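Local coordinates for outer membrane protein TP0453 (PDB 3K8G) that alters membrane permeability at acidic pH and might be involved in ligand transport at the outer membrane of Treponema pallidum, at residues A19-L33 / C153-K167. Numbering follows the deposited sequence.
Sequences ADVYLYFPVAGNENL and CTSEGTSQTVALYIK
Tyr22 and Tyr24 pair with Tyr165 and Ala163 as the hydrogen-bonded rungs of an antiparallel strand pair, 21-26 against 162-166, in the U-shaped beta-half-barrel with its large hydrophobic cavity. The pair is a worked example of how a beta-strand sends successive residues to opposite faces. On one face, Val21 CG1 lies 4.0 Å from Ile166 CG1, the two side chains running alongside each other, and Leu164 CD2 reaches both Val21 CG1 and Leu23 CD2. On the other, the Tyr24 ring carries Cys153 CA over its centre, 3.9 Å from the centroid, a CH-pi contact. With chi1 at 167° the ring swings away from its own backbone N and lies against Cys153, and a water sits 2.6 Å from Tyr24 OH, in the ring plane. At the end of strand 21-26, Pro26 CD comes within 3.1 Å of Thr161 O, while Lys167 NZ bonds Ala19 O at 2.8 Å at the far end. Further out, strand 54-62 flanks 21-26, strand 189-196 flanks 162-166, and Tyr200 bonds Asn30 OD1. Asn30 immediately precedes helix 31-41, most of it a predicted amphipathic segment; its ND2 donates to Pro26 O (2.8 Å) and Gln160 O (3.0 Å), both acceptors within 5° of its amide plane.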
loop_
_atom_site.group_PDB
_atom_site.type_symbol
_atom_site.label_atom_id
_atom_site.label_comp_id
_atom_site.label_asym_id
_atom_site.label_seq_id
_atom_site.Cartn_x
_atom_site.Cartn_y
_atom_site.Cartn_z
ATOM N N ALA A 19 9.661 -5.487 3.972
ATOM C CA ALA A 19 8.450 -4.885 4.515
ATOM C C ALA A 19 7.470 -6.012 5.001
ATOM O O ALA A 19 7.484 -7.133 4.480
ATOM C CB ALA A 19 7.744 -3.977 3.420
ATOM N N ASP A 20 6.599 -5.688 5.932
ATOM C CA ASP A 20 5.531 -6.618 6.327
ATOM C C ASP A 20 4.350 -6.635 5.356
ATOM O O ASP A 20 3.659 -7.666 5.236
ATOM C CB ASP A 20 5.067 -6.231 7.703
ATOM C CG ASP A 20 6.184 -6.342 8.703
ATOM O OD1 ASP A 20 6.381 -7.459 9.159
ATOM O OD2 ASP A 20 6.915 -5.359 8.966
ATOM N N VAL A 21 4.082 -5.486 4.708
ATOM C CA VAL A 21 2.976 -5.373 3.708
ATOM C C VAL A 21 3.465 -4.560 2.516
ATOM O O VAL A 21 4.123 -3.538 2.724
ATOM C CB VAL A 21 1.716 -4.647 4.273
ATOM C CG1 VAL A 21 0.603 -4.536 3.212
ATOM C CG2 VAL A 21 1.191 -5.354 5.545
ATOM N N TYR A 22 3.203 -5.048 1.288
ATOM C CA TYR A 22 3.465 -4.264 0.095
ATOM C C TYR A 22 2.110 -3.911 -0.488
ATOM O O TYR A 22 1.185 -4.735 -0.429
ATOM C CB TYR A 22 4.306 -5.050 -0.942
ATOM C CG TYR A 22 5.756 -5.096 -0.512
ATOM C CD1 TYR A 22 6.624 -4.010 -0.768
ATOM C CD2 TYR A 22 6.244 -6.210 0.186
ATOM C CE1 TYR A 22 7.984 -4.061 -0.340
ATOM C CE2 TYR A 22 7.617 -6.246 0.645
ATOM C CZ TYR A 22 8.443 -5.184 0.361
ATOM O OH TYR A 22 9.724 -5.212 0.845
ATOM N N LEU A 23 2.008 -2.702 -1.059
ATOM C CA LEU A 23 0.733 -2.200 -1.573
ATOM C C LEU A 23 0.933 -1.557 -2.936
ATOM O O LEU A 23 1.957 -0.944 -3.212
ATOM C CB LEU A 23 0.133 -1.137 -0.630
ATOM C CG LEU A 23 -0.004 -1.499 0.852
ATOM C CD1 LEU A 23 1.329 -1.156 1.612
ATOM C CD2 LEU A 23 -1.198 -0.718 1.476
ATOM N N TYR A 24 -0.046 -1.719 -3.814
ATOM C CA TYR A 24 -0.028 -0.979 -5.045
ATOM C C TYR A 24 -1.460 -0.475 -5.329
ATOM O O TYR A 24 -2.406 -1.268 -5.349
ATOM C CB TYR A 24 0.477 -1.891 -6.177
ATOM C CG TYR A 24 0.232 -1.300 -7.531
ATOM C CD1 TYR A 24 1.028 -0.279 -8.023
ATOM C CD2 TYR A 24 -0.818 -1.774 -8.324
ATOM C CE1 TYR A 24 0.769 0.285 -9.316
ATOM C CE2 TYR A 24 -1.097 -1.219 -9.603
ATOM C CZ TYR A 24 -0.288 -0.218 -10.087
ATOM O OH TYR A 24 -0.572 0.290 -11.340
ATOM N N PHE A 25 -1.602 0.837 -5.546
ATOM C CA PHE A 25 -2.909 1.441 -5.858
ATOM C C PHE A 25 -2.816 2.226 -7.177
ATOM O O PHE A 25 -2.185 3.274 -7.195
ATOM C CB PHE A 25 -3.269 2.500 -4.814
ATOM C CG PHE A 25 -3.449 1.981 -3.402
ATOM C CD1 PHE A 25 -4.722 1.756 -2.888
ATOM C CD2 PHE A 25 -2.358 1.823 -2.561
ATOM C CE1 PHE A 25 -4.910 1.312 -1.583
ATOM C CE2 PHE A 25 -2.534 1.376 -1.250
ATOM C CZ PHE A 25 -3.800 1.120 -0.763
ATOM N N PRO A 26 -3.471 1.757 -8.254
ATOM C CA PRO A 26 -3.721 2.688 -9.365
ATOM C C PRO A 26 -4.653 3.794 -8.856
ATOM O O PRO A 26 -5.645 3.493 -8.223
ATOM C CB PRO A 26 -4.409 1.820 -10.435
ATOM C CG PRO A 26 -4.574 0.428 -9.848
ATOM C CD PRO A 26 -4.106 0.433 -8.427
ATOM N N VAL A 27 -4.319 5.061 -9.060
ATOM C CA VAL A 27 -5.166 6.124 -8.487
ATOM C C VAL A 27 -6.546 6.183 -9.179
ATOM O O VAL A 27 -7.550 6.326 -8.506
ATOM C CB VAL A 27 -4.459 7.488 -8.473
ATOM C CG1 VAL A 27 -5.389 8.612 -7.980
ATOM C CG2 VAL A 27 -3.187 7.393 -7.573
ATOM N N ALA A 28 -6.577 6.056 -10.505
ATOM C CA ALA A 28 -7.871 6.059 -11.263
ATOM C C ALA A 28 -8.773 4.897 -10.854
ATOM O O ALA A 28 -8.364 3.721 -10.884
ATOM C CB ALA A 28 -7.628 6.058 -12.759
ATOM N N GLY A 29 -9.991 5.239 -10.427
ATOM C CA GLY A 29 -10.966 4.255 -9.950
ATOM C C GLY A 29 -10.897 3.979 -8.457
ATOM O O GLY A 29 -11.803 3.332 -7.890
ATOM N N ASN A 30 -9.840 4.479 -7.813
ATOM C CA ASN A 30 -9.641 4.271 -6.379
ATOM C C ASN A 30 -9.530 5.527 -5.529
ATOM O O ASN A 30 -9.027 5.489 -4.393
ATOM C CB ASN A 30 -8.436 3.354 -6.143
ATOM C CG ASN A 30 -8.589 2.028 -6.838
ATOM O OD1 ASN A 30 -9.488 1.280 -6.527
ATOM N ND2 ASN A 30 -7.731 1.746 -7.800
ATOM N N GLU A 31 -10.054 6.630 -6.064
ATOM C CA GLU A 31 -9.925 7.942 -5.444
ATOM C C GLU A 31 -10.503 8.043 -4.042
ATOM O O GLU A 31 -9.849 8.576 -3.136
ATOM C CB GLU A 31 -10.536 9.034 -6.370
ATOM C CG GLU A 31 -9.846 9.134 -7.739
ATOM C CD GLU A 31 -10.476 8.262 -8.828
ATOM O OE1 GLU A 31 -11.275 7.349 -8.530
ATOM O OE2 GLU A 31 -10.178 8.497 -10.011
ATOM N N ASN A 32 -11.717 7.531 -3.855
ATOM C CA ASN A 32 -12.384 7.578 -2.553
ATOM C C ASN A 32 -11.614 6.766 -1.508
ATOM O O ASN A 32 -11.354 7.238 -0.399
ATOM C CB ASN A 32 -13.821 7.060 -2.656
ATOM C CG ASN A 32 -14.522 6.961 -1.284
ATOM O OD1 ASN A 32 -14.885 5.861 -0.826
ATOM N ND2 ASN A 32 -14.717 8.107 -0.628
ATOM N N LEU A 33 -11.259 5.536 -1.864
ATOM C CA LEU A 33 -10.488 4.695 -0.946
ATOM C C LEU A 33 -9.198 5.391 -0.464
ATOM O O LEU A 33 -8.908 5.430 0.728
ATOM C CB LEU A 33 -10.136 3.361 -1.610
ATOM C CG LEU A 33 -9.202 2.478 -0.776
ATOM C CD1 LEU A 33 -9.998 1.995 0.423
ATOM C CD2 LEU A 33 -8.668 1.306 -1.606
ATOM N N CYS A 153 1.549 -4.094 -10.836
ATOM C CA CYS A 153 2.475 -2.958 -10.751
ATOM C C CYS A 153 2.877 -2.369 -12.096
ATOM O O CYS A 153 3.257 -1.203 -12.158
ATOM C CB CYS A 153 3.737 -3.288 -9.918
ATOM S SG CYS A 153 3.394 -3.428 -8.145
ATOM N N THR A 154 2.826 -3.146 -13.181
ATOM C CA THR A 154 3.126 -2.534 -14.474
ATOM C C THR A 154 1.910 -2.313 -15.370
ATOM O O THR A 154 2.060 -2.090 -16.555
ATOM C CB THR A 154 4.164 -3.330 -15.220
ATOM O OG1 THR A 154 3.709 -4.675 -15.356
ATOM C CG2 THR A 154 5.496 -3.301 -14.454
ATOM N N SER A 155 0.714 -2.364 -14.799
ATOM C CA SER A 155 -0.519 -2.322 -15.575
ATOM C C SER A 155 -1.229 -0.964 -15.591
ATOM O O SER A 155 -2.415 -0.893 -15.974
ATOM C CB SER A 155 -1.486 -3.394 -15.056
ATOM O OG SER A 155 -0.988 -4.694 -15.347
ATOM N N GLU A 156 -0.540 0.109 -15.190
ATOM C CA GLU A 156 -1.243 1.395 -15.047
ATOM C C GLU A 156 -1.795 1.859 -16.387
ATOM O O GLU A 156 -1.063 1.980 -17.366
ATOM C CB GLU A 156 -0.409 2.480 -14.325
ATOM C CG GLU A 156 0.931 2.861 -14.980
ATOM C CD GLU A 156 1.798 3.755 -14.092
ATOM O OE1 GLU A 156 2.797 3.250 -13.524
ATOM O OE2 GLU A 156 1.488 4.962 -13.962
ATOM N N GLY A 157 -3.104 2.066 -16.426
ATOM C CA GLY A 157 -3.790 2.422 -17.654
ATOM C C GLY A 157 -4.724 1.310 -18.069
ATOM O O GLY A 157 -5.835 1.579 -18.526
ATOM N N THR A 158 -4.295 0.058 -17.900
ATOM C CA THR A 158 -5.116 -1.077 -18.325
ATOM C C THR A 158 -5.918 -1.693 -17.181
ATOM O O THR A 158 -6.968 -2.301 -17.419
ATOM C CB THR A 158 -4.299 -2.166 -19.072
ATOM O OG1 THR A 158 -3.330 -2.740 -18.185
ATOM C CG2 THR A 158 -3.590 -1.575 -20.290
ATOM N N SER A 159 -5.443 -1.527 -15.942
ATOM C CA SER A 159 -6.145 -2.085 -14.784
ATOM C C SER A 159 -6.273 -1.063 -13.641
ATOM O O SER A 159 -5.405 -0.180 -13.463
ATOM C CB SER A 159 -5.451 -3.372 -14.314
ATOM O OG SER A 159 -6.109 -3.963 -13.197
ATOM N N GLN A 160 -7.358 -1.192 -12.876
ATOM C CA GLN A 160 -7.586 -0.382 -11.670
ATOM C C GLN A 160 -7.594 -1.250 -10.396
ATOM O O GLN A 160 -8.078 -0.842 -9.345
ATOM C CB GLN A 160 -8.893 0.395 -11.810
ATOM C CG GLN A 160 -8.935 1.151 -13.175
ATOM C CD GLN A 160 -10.018 2.194 -13.242
ATOM O OE1 GLN A 160 -11.061 2.058 -12.599
ATOM N NE2 GLN A 160 -9.780 3.244 -14.027
ATOM N N THR A 161 -7.029 -2.446 -10.514
ATOM C CA THR A 161 -6.925 -3.390 -9.392
ATOM C C THR A 161 -5.890 -2.894 -8.375
ATOM O O THR A 161 -4.761 -2.584 -8.734
ATOM C CB THR A 161 -6.567 -4.788 -9.903
ATOM O OG1 THR A 161 -7.614 -5.244 -10.770
ATOM C CG2 THR A 161 -6.449 -5.797 -8.763
ATOM N N VAL A 162 -6.307 -2.859 -7.117
ATOM C CA VAL A 162 -5.469 -2.591 -5.950
ATOM C C VAL A 162 -4.850 -3.942 -5.529
ATOM O O VAL A 162 -5.553 -4.950 -5.477
ATOM C CB VAL A 162 -6.324 -2.019 -4.793
ATOM C CG1 VAL A 162 -5.492 -1.847 -3.465
ATOM C CG2 VAL A 162 -6.959 -0.691 -5.199
ATOM N N ALA A 163 -3.536 -3.964 -5.281
ATOM C CA ALA A 163 -2.848 -5.230 -4.918
ATOM C C ALA A 163 -2.193 -5.120 -3.539
ATOM O O ALA A 163 -1.553 -4.113 -3.237
ATOM C CB ALA A 163 -1.786 -5.592 -6.015
ATOM N N LEU A 164 -2.328 -6.156 -2.698
ATOM C CA LEU A 164 -1.599 -6.159 -1.448
ATOM C C LEU A 164 -0.878 -7.483 -1.325
ATOM O O LEU A 164 -1.409 -8.520 -1.737
ATOM C CB LEU A 164 -2.518 -5.971 -0.232
ATOM C CG LEU A 164 -2.906 -4.508 0.092
ATOM C CD1 LEU A 164 -4.162 -4.156 -0.651
ATOM C CD2 LEU A 164 -3.111 -4.359 1.596
ATOM N N TYR A 165 0.337 -7.431 -0.796
ATOM C CA TYR A 165 1.022 -8.658 -0.440
ATOM C C TYR A 165 1.371 -8.597 1.041
ATOM O O TYR A 165 2.079 -7.670 1.480
ATOM C CB TYR A 165 2.289 -8.812 -1.278
ATOM C CG TYR A 165 3.050 -10.090 -0.915
ATOM C CD1 TYR A 165 2.414 -11.318 -1.003
ATOM C CD2 TYR A 165 4.405 -10.065 -0.515
ATOM C CE1 TYR A 165 3.074 -12.498 -0.693
ATOM C CE2 TYR A 165 5.072 -11.273 -0.227
ATOM C CZ TYR A 165 4.376 -12.479 -0.325
ATOM O OH TYR A 165 4.956 -13.711 -0.039
ATOM N N ILE A 166 0.914 -9.581 1.812
ATOM C CA ILE A 166 0.947 -9.428 3.288
ATOM C C ILE A 166 1.656 -10.654 3.833
ATOM O O ILE A 166 1.158 -11.767 3.638
ATOM C CB ILE A 166 -0.498 -9.330 3.832
ATOM C CG1 ILE A 166 -1.213 -8.122 3.197
ATOM C CG2 ILE A 166 -0.534 -9.326 5.424
ATOM C CD1 ILE A 166 -2.645 -8.458 2.697
ATOM N N LYS A 167 2.819 -10.462 4.466
ATOM C CA LYS A 167 3.601 -11.594 4.948
ATOM C C LYS A 167 2.843 -12.347 6.039
ATOM O O LYS A 167 2.856 -13.569 6.047
ATOM C CB LYS A 167 5.008 -11.149 5.419
ATOM C CG LYS A 167 5.794 -10.434 4.289
ATOM C CD LYS A 167 7.316 -10.403 4.472
ATOM C CE LYS A 167 8.013 -9.876 3.171
ATOM N NZ LYS A 167 9.263 -9.029 3.395
HETATM O O HOH W 1 -2.496 -0.878 -12.671
HETATM O O HOH W 2 -10.533 -0.348 -8.498
#